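TqaA (Penicillium aethiopicum, PDB 5DLK) is a fungal nonribosomal peptide synthetase whose C-terminal condensation-like domain, the part crystallised here as a mutant, probably closes the finished peptide into a ring. Local coordinates at residues Ile272-Thr276 with Ile460-Ser464; Phe231-Tyr235 with Gln356-Ala360; Thr73-Leu79 with Asn167-Val171. One frame throughout, in Å; residues are numbered along the deposited sequence.

Interaction 1 of 3, residues Ile272-Thr276 with Ile460-Ser464; sequences IVPPT and ITKFS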
# COMPACT_ATOMS: atom_id res chain seq x y z
N ILE A 272 -16.14 -15.77 4.36
CA ILE A 272 -16.24 -17.23 4.38
C ILE A 272 -15.52 -17.78 5.59
O ILE A 272 -14.72 -17.09 6.19
CB ILE A 272 -15.64 -17.88 3.11
CG1 ILE A 272 -14.17 -17.48 2.94
CG2 ILE A 272 -16.42 -17.47 1.90
CD1 ILE A 272 -13.48 -18.25 1.78
N VAL A 273 -15.84 -19.03 5.94
CA VAL A 273 -15.11 -19.75 6.96
C VAL A 273 -13.62 -19.73 6.61
O VAL A 273 -13.29 -19.95 5.44
CB VAL A 273 -15.58 -21.20 7.05
CG1 VAL A 273 -14.75 -21.96 8.07
CG2 VAL A 273 -17.08 -21.22 7.39
N PRO A 274 -12.74 -19.42 7.58
CA PRO A 274 -11.30 -19.35 7.28
C PRO A 274 -10.84 -20.66 6.68
O PRO A 274 -11.04 -21.73 7.27
CB PRO A 274 -10.67 -19.10 8.64
CG PRO A 274 -11.72 -18.28 9.37
CD PRO A 274 -13.03 -18.93 8.94
N PRO A 275 -10.27 -20.60 5.47
CA PRO A 275 -9.93 -21.84 4.77
C PRO A 275 -8.87 -22.64 5.50
O PRO A 275 -7.98 -22.08 6.15
CB PRO A 275 -9.40 -21.36 3.42
CG PRO A 275 -9.97 -20.00 3.24
CD PRO A 275 -10.10 -19.41 4.61
N THR A 276 -9.00 -23.96 5.39
CA THR A 276 -7.99 -24.90 5.82
C THR A 276 -6.90 -24.98 4.75
O THR A 276 -7.18 -25.29 3.59
CB THR A 276 -8.60 -26.30 6.05
OG1 THR A 276 -9.62 -26.21 7.06
CG2 THR A 276 -7.52 -27.29 6.48
N ILE A 460 -12.50 -20.55 -3.44
CA ILE A 460 -11.56 -20.69 -2.32
C ILE A 460 -12.04 -21.80 -1.36
O ILE A 460 -11.27 -22.68 -0.96
CB ILE A 460 -11.41 -19.37 -1.55
CG1 ILE A 460 -10.67 -18.32 -2.41
CG2 ILE A 460 -10.64 -19.60 -0.25
CD1 ILE A 460 -10.68 -16.89 -1.80
N THR A 461 -13.31 -21.71 -0.97
CA THR A 461 -13.84 -22.74 -0.06
C THR A 461 -13.84 -24.14 -0.70
O THR A 461 -13.54 -25.12 -0.03
CB THR A 461 -15.26 -22.38 0.38
OG1 THR A 461 -15.21 -21.17 1.14
CG2 THR A 461 -15.83 -23.49 1.25
N LYS A 462 -14.14 -24.22 -1.99
CA LYS A 462 -14.12 -25.53 -2.65
C LYS A 462 -12.70 -26.12 -2.68
O LYS A 462 -12.50 -27.30 -2.41
CB LYS A 462 -14.69 -25.41 -4.06
CG LYS A 462 -14.93 -26.74 -4.75
CD LYS A 462 -16.05 -26.64 -5.78
CE LYS A 462 -17.34 -26.13 -5.15
NZ LYS A 462 -18.48 -26.11 -6.12
N PHE A 463 -11.72 -25.28 -2.99
CA PHE A 463 -10.32 -25.71 -3.00
C PHE A 463 -9.90 -26.25 -1.63
O PHE A 463 -9.23 -27.29 -1.53
CB PHE A 463 -9.40 -24.55 -3.39
CG PHE A 463 -9.35 -24.26 -4.88
CD1 PHE A 463 -10.13 -24.94 -5.79
CD2 PHE A 463 -8.47 -23.28 -5.35
CE1 PHE A 463 -10.07 -24.64 -7.16
CE2 PHE A 463 -8.38 -22.98 -6.71
CZ PHE A 463 -9.16 -23.66 -7.61
N SER A 464 -10.31 -25.54 -0.59
CA SER A 464 -9.98 -25.85 0.79
C SER A 464 -10.62 -27.17 1.23
O SER A 464 -9.99 -28.02 1.89
CB SER A 464 -10.47 -24.70 1.70
OG SER A 464 -10.40 -25.05 3.07
O HOH W 1 -13.65 -21.60 3.44
O HOH W 2 -7.42 -27.85 2.56

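Interaction 2 of 3, residues Phe231-Tyr235 with Gln356-Ala360; sequences FWRHY and QYTRA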
# COMPACT_ATOMS: atom_id res chain seq x y z
N PHE A 231 15.00 -12.40 -16.16
CA PHE A 231 13.98 -13.22 -15.51
C PHE A 231 12.59 -12.89 -16.03
O PHE A 231 11.85 -13.79 -16.39
CB PHE A 231 13.98 -13.06 -13.99
CG PHE A 231 12.74 -13.62 -13.34
CD1 PHE A 231 11.68 -12.76 -13.00
CD2 PHE A 231 12.60 -14.99 -13.13
CE1 PHE A 231 10.51 -13.27 -12.44
CE2 PHE A 231 11.43 -15.51 -12.56
CZ PHE A 231 10.38 -14.63 -12.21
N TRP A 232 12.22 -11.61 -16.03
CA TRP A 232 10.85 -11.28 -16.42
C TRP A 232 10.59 -11.64 -17.88
O TRP A 232 9.51 -12.07 -18.22
CB TRP A 232 10.53 -9.81 -16.16
CG TRP A 232 10.28 -9.53 -14.69
CD1 TRP A 232 11.09 -8.85 -13.80
CD2 TRP A 232 9.14 -9.96 -13.92
NE1 TRP A 232 10.51 -8.82 -12.55
CE2 TRP A 232 9.32 -9.49 -12.59
CE3 TRP A 232 7.98 -10.67 -14.24
CZ2 TRP A 232 8.39 -9.73 -11.58
CZ3 TRP A 232 7.05 -10.91 -13.23
CH2 TRP A 232 7.26 -10.44 -11.92
N ARG A 233 11.59 -11.47 -18.76
CA ARG A 233 11.42 -11.88 -20.15
C ARG A 233 11.13 -13.38 -20.26
O ARG A 233 10.27 -13.79 -21.02
CB ARG A 233 12.68 -11.54 -20.98
CG ARG A 233 12.62 -12.09 -22.40
CD ARG A 233 13.53 -11.31 -23.34
NE ARG A 233 12.79 -10.23 -23.97
CZ ARG A 233 13.07 -8.95 -23.81
NH1 ARG A 233 14.10 -8.61 -23.04
NH2 ARG A 233 12.34 -8.01 -24.40
N HIS A 234 11.85 -14.17 -19.47
CA HIS A 234 11.67 -15.63 -19.48
C HIS A 234 10.29 -16.00 -18.91
O HIS A 234 9.56 -16.82 -19.45
CB HIS A 234 12.79 -16.27 -18.68
CG HIS A 234 12.81 -17.77 -18.73
ND1 HIS A 234 13.30 -18.47 -19.80
CD2 HIS A 234 12.42 -18.69 -17.82
CE1 HIS A 234 13.20 -19.77 -19.56
NE2 HIS A 234 12.67 -19.93 -18.37
N TYR A 235 9.97 -15.36 -17.79
CA TYR A 235 8.73 -15.64 -17.07
C TYR A 235 7.50 -15.34 -17.91
O TYR A 235 6.49 -16.07 -17.85
CB TYR A 235 8.72 -14.80 -15.78
CG TYR A 235 7.54 -14.98 -14.86
CD1 TYR A 235 7.56 -15.94 -13.84
CD2 TYR A 235 6.42 -14.16 -14.97
CE1 TYR A 235 6.50 -16.07 -12.96
CE2 TYR A 235 5.34 -14.29 -14.10
CZ TYR A 235 5.39 -15.25 -13.11
OH TYR A 235 4.31 -15.41 -12.24
N GLN A 356 4.81 -19.70 -8.96
CA GLN A 356 4.76 -18.57 -9.90
C GLN A 356 4.92 -17.23 -9.18
O GLN A 356 5.23 -16.22 -9.82
CB GLN A 356 3.46 -18.60 -10.71
CG GLN A 356 3.44 -19.74 -11.74
CD GLN A 356 4.56 -19.58 -12.78
OE1 GLN A 356 5.63 -20.17 -12.65
NE2 GLN A 356 4.29 -18.79 -13.81
N TYR A 357 4.72 -17.23 -7.87
CA TYR A 357 5.08 -16.09 -7.02
C TYR A 357 6.53 -16.19 -6.51
O TYR A 357 7.28 -15.22 -6.59
CB TYR A 357 4.10 -16.00 -5.83
CG TYR A 357 4.61 -15.21 -4.66
CD1 TYR A 357 4.88 -13.84 -4.78
CD2 TYR A 357 4.77 -15.80 -3.41
CE1 TYR A 357 5.32 -13.10 -3.69
CE2 TYR A 357 5.22 -15.07 -2.33
CZ TYR A 357 5.49 -13.73 -2.47
OH TYR A 357 5.93 -13.00 -1.38
N THR A 358 6.92 -17.35 -6.00
CA THR A 358 8.22 -17.44 -5.32
C THR A 358 9.37 -17.34 -6.30
O THR A 358 10.46 -16.86 -5.92
CB THR A 358 8.34 -18.73 -4.47
OG1 THR A 358 8.26 -19.89 -5.28
CG2 THR A 358 7.25 -18.77 -3.40
N ARG A 359 9.15 -17.74 -7.55
CA ARG A 359 10.18 -17.57 -8.60
C ARG A 359 10.63 -16.11 -8.74
O ARG A 359 11.78 -15.80 -9.12
CB ARG A 359 9.64 -18.04 -9.96
CG ARG A 359 9.57 -19.54 -10.18
CD ARG A 359 8.86 -19.84 -11.52
NE ARG A 359 9.66 -19.37 -12.65
CZ ARG A 359 9.21 -19.18 -13.89
NH1 ARG A 359 7.94 -19.42 -14.20
NH2 ARG A 359 10.06 -18.75 -14.85
N ALA A 360 9.70 -15.19 -8.47
CA ALA A 360 9.95 -13.79 -8.76
C ALA A 360 10.46 -12.97 -7.56
O ALA A 360 10.66 -11.78 -7.69
CB ALA A 360 8.67 -13.14 -9.31
O HOH W 3 5.96 -18.40 -16.20

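Interaction 3 of 3, residues Thr73-Leu79 with Asn167-Val171; sequences TIKGRSL and NEHVV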
# COMPACT_ATOMS: atom_id res chain seq x y z
N THR A 73 -7.86 7.65 20.10
CA THR A 73 -8.64 8.25 21.18
C THR A 73 -7.97 7.87 22.49
O THR A 73 -7.89 6.70 22.84
CB THR A 73 -10.10 7.78 21.17
OG1 THR A 73 -10.69 8.05 19.89
CG2 THR A 73 -10.91 8.51 22.25
N ILE A 74 -7.50 8.89 23.21
CA ILE A 74 -6.70 8.70 24.42
C ILE A 74 -7.48 9.19 25.64
O ILE A 74 -7.89 10.35 25.68
CB ILE A 74 -5.37 9.47 24.32
CG1 ILE A 74 -4.62 9.11 23.03
CG2 ILE A 74 -4.50 9.18 25.54
CD1 ILE A 74 -3.40 9.97 22.77
N LYS A 75 -7.70 8.31 26.61
CA LYS A 75 -8.47 8.67 27.81
C LYS A 75 -7.71 8.36 29.09
O LYS A 75 -7.15 7.28 29.23
CB LYS A 75 -9.81 7.95 27.83
CG LYS A 75 -10.80 8.47 26.82
CD LYS A 75 -12.05 7.62 26.79
CE LYS A 75 -13.02 8.15 25.75
NZ LYS A 75 -14.14 7.19 25.49
N GLY A 76 -7.70 9.32 30.01
CA GLY A 76 -7.07 9.11 31.31
C GLY A 76 -6.44 10.37 31.85
O GLY A 76 -6.42 11.40 31.19
N ARG A 77 -5.91 10.29 33.07
CA ARG A 77 -5.34 11.46 33.72
C ARG A 77 -3.83 11.55 33.51
O ARG A 77 -3.21 12.56 33.84
CB ARG A 77 -5.67 11.46 35.21
CG ARG A 77 -7.01 10.81 35.55
CD ARG A 77 -7.20 10.67 37.06
NE ARG A 77 -7.67 9.33 37.42
CZ ARG A 77 -8.95 8.99 37.56
NH1 ARG A 77 -9.90 9.90 37.39
NH2 ARG A 77 -9.28 7.75 37.89
N SER A 78 -3.24 10.51 32.94
CA SER A 78 -1.78 10.43 32.81
C SER A 78 -1.22 11.11 31.57
O SER A 78 -0.01 11.23 31.42
CB SER A 78 -1.33 8.96 32.81
OG SER A 78 -1.78 8.28 33.96
N LEU A 79 -2.09 11.55 30.67
CA LEU A 79 -1.63 12.06 29.38
C LEU A 79 -0.79 13.31 29.53
O LEU A 79 -1.17 14.25 30.23
CB LEU A 79 -2.81 12.33 28.45
CG LEU A 79 -2.40 12.79 27.04
CD1 LEU A 79 -1.52 11.73 26.36
CD2 LEU A 79 -3.62 13.13 26.18
N ASN A 167 -8.50 17.83 29.16
CA ASN A 167 -7.39 17.09 28.51
C ASN A 167 -7.28 15.64 28.99
O ASN A 167 -6.19 15.06 28.97
CB ASN A 167 -6.05 17.80 28.73
CG ASN A 167 -5.92 19.07 27.90
OD1 ASN A 167 -6.61 19.24 26.90
ND2 ASN A 167 -5.03 19.96 28.33
N GLU A 168 -8.39 15.06 29.42
CA GLU A 168 -8.41 13.66 29.82
C GLU A 168 -9.21 12.81 28.83
O GLU A 168 -9.42 11.61 29.03
CB GLU A 168 -8.96 13.52 31.24
CG GLU A 168 -8.20 14.39 32.24
CD GLU A 168 -8.61 14.17 33.69
OE1 GLU A 168 -9.78 13.78 33.93
OE2 GLU A 168 -7.76 14.40 34.58
N HIS A 169 -9.67 13.46 27.77
CA HIS A 169 -10.28 12.81 26.61
C HIS A 169 -9.80 13.59 25.39
O HIS A 169 -10.18 14.74 25.19
CB HIS A 169 -11.80 12.80 26.70
CG HIS A 169 -12.48 12.17 25.52
ND1 HIS A 169 -13.85 11.99 25.46
CD2 HIS A 169 -11.99 11.69 24.35
CE1 HIS A 169 -14.17 11.43 24.31
NE2 HIS A 169 -13.06 11.24 23.62
N VAL A 170 -8.96 12.94 24.59
CA VAL A 170 -8.23 13.62 23.53
C VAL A 170 -8.18 12.70 22.30
O VAL A 170 -8.10 11.49 22.46
CB VAL A 170 -6.81 13.98 24.03
CG1 VAL A 170 -5.83 14.08 22.90
CG2 VAL A 170 -6.82 15.26 24.87
N VAL A 171 -8.28 13.25 21.10
CA VAL A 171 -8.03 12.45 19.89
C VAL A 171 -6.82 13.01 19.16
O VAL A 171 -6.75 14.20 18.88
CB VAL A 171 -9.25 12.43 18.93
CG1 VAL A 171 -8.92 11.64 17.63
CG2 VAL A 171 -10.46 11.81 19.61

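Interaction 1 of 3, residues Ile272-Thr276 with Ile460-Ser464
Ile272 and Ile460 meet at about a right angle. CD1 of Ile272 lies 3.7 Å from CG2 of Ile460. In Ile272, CG1 sits between the backbone N and the carbonyl carbon (chi1 58°), which places CD1 against Ile460 and Thr461. The Ile272 and Thr461 side chains run past each other in opposite directions, with Ile272 CD1 3.5 Å from Thr461 OG1. Pro275 approaches Ile460 from further along the loop. Its CG is 3.6 Å from Ile460 CG2, so the CG2 methyl of Ile460 touches both Ile272 and Pro275. One turn on, Ser464 turns its hydroxyl to the loop backbone. Thr276 N donates to Ser464 OG at 2.9 Å, with a bent N-H...O angle of 135°. Two waters fill in the polar links. One donates a hydrogen bond to Val273 O and is hydrogen-bonded to Thr461 OG1. The other donates to both Thr276 O and Ser464 O. The contact joins the loop leaving strand 265-272 to helix 446-465. Pro275 and Ile460 also touch helix 283-299. The chemistry is thus divided: a small apolar patch faces inward, while one direct bond and two water bridges serve the polar atoms at the surface.

Interaction 2 of 3, residues Phe231-Tyr235 with Gln356-Ala360
Tyr235 holds CG anti to its backbone N (chi1 -178°), which carries the ring across to Gln356. Gln356 bends at chi2 (-63°), and its amide comes to lie within 10° of parallel to that ring. Tyr235 OH donates to Gln356 O at 2.7 Å, from a position tilted out of the carbonyl plane. Gln356 NE2 lies 3.6 Å from Tyr235 CE1 and has a further hydrogen bond to Arg334 O. A phenylalanine in place of Tyr235 would probably leave Gln356 O without this hydroxyl donor and the ring freer to shift. Arg359 sets one face of its guanidinium over Tyr235 CD1. Its NH1 donates to Gln356 OE1 at 2.9 Å, in the carbonyl plane and on a lone pair. A water accepts from Arg359 NH1 and Gln356 NE2 and donates to Tyr235 O. These groups join helix 227-235 to residues 356-360 in the chloramphenicol acetyltransferase-like fold of condensation domains. The CB of Tyr357, a phosphopantetheine-binding residue, points away from residues 231-235. The apolar part centres on Ala360. Its CB is 3.6 Å from Phe231 CE1 and 4.0 Å from Trp232 CH2. Phe231 CE1 also sits over the centre of the Trp232 ring. Trp232 NE1 is hydrogen-bonded to His363 O.

Interaction 3 of 3, residues Thr73-Leu79 with Asn167-Val171
Ile74 and Val170 form the hydrogen-bonded pair of this antiparallel strand contact. It joins strands 67-75 and 169-177, neighbours in a mixed sheet of the condensation domain. The bond from Ile74 N to Val170 O is 2.8 Å long and almost straight, and Val170 N returns a bond to Ile74 O. Past the strand end, Gly76 N reaches Glu168 O at 3.0 Å. The backbone of Gly76 is in a conformation where a CB would jam against the carbonyl O of Lys75. Lys75 CA makes a CA-H...O contact to Glu168 O at 3.3 Å. On the face carrying Thr73, Lys75 and His169 is a CH-pi contact. Lys75 runs extended alongside His169 in the same direction, and its CE stands 3.7 Å from the His169 ring centroid, 9° off the ring normal. With chi1 at 179°, His169 swings opposite its own amide nitrogen, and its ring lies under the Lys75 chain. Thr73 CG2 adds a contact at 3.7 Å to His169 NE2. On the other face, Leu79 crosses Val170 at about a right angle, with CD2 at 3.9 Å from Val170 CB. Both also touch helix 81-94. Arg77 and Glu168 meet through the aliphatic part of the arginine: OE2 of Glu168 lies 3.7 Å from Arg77 CB. Their charged ends are further apart, so charge attraction is probably modest, and backbone bonds and hydrocarbon contacts carry the pairing.

Overall arrangement
All three contacts lie in the condensation domain. Interactions 1 and 2 have centres about 27 Å apart, and their segments alternate along the chain. Interaction 3 closes before either of them opens. Centre to centre, it lies about 51 Å from interaction 2, on the opposite side of the chain's centre, and about 43 Å from interaction 1. Interaction 2 is the one that holds a phosphopantetheine-binding residue, Tyr357. Its Gln356 side chain and the Pro275 side chain of interaction 1 are each about 11 Å from that of Thr282. Interaction 3 is away from these sites, although the chain runs on from strand 169-177 to Gly183, another binding residue. No phosphopantetheine is bound in this model.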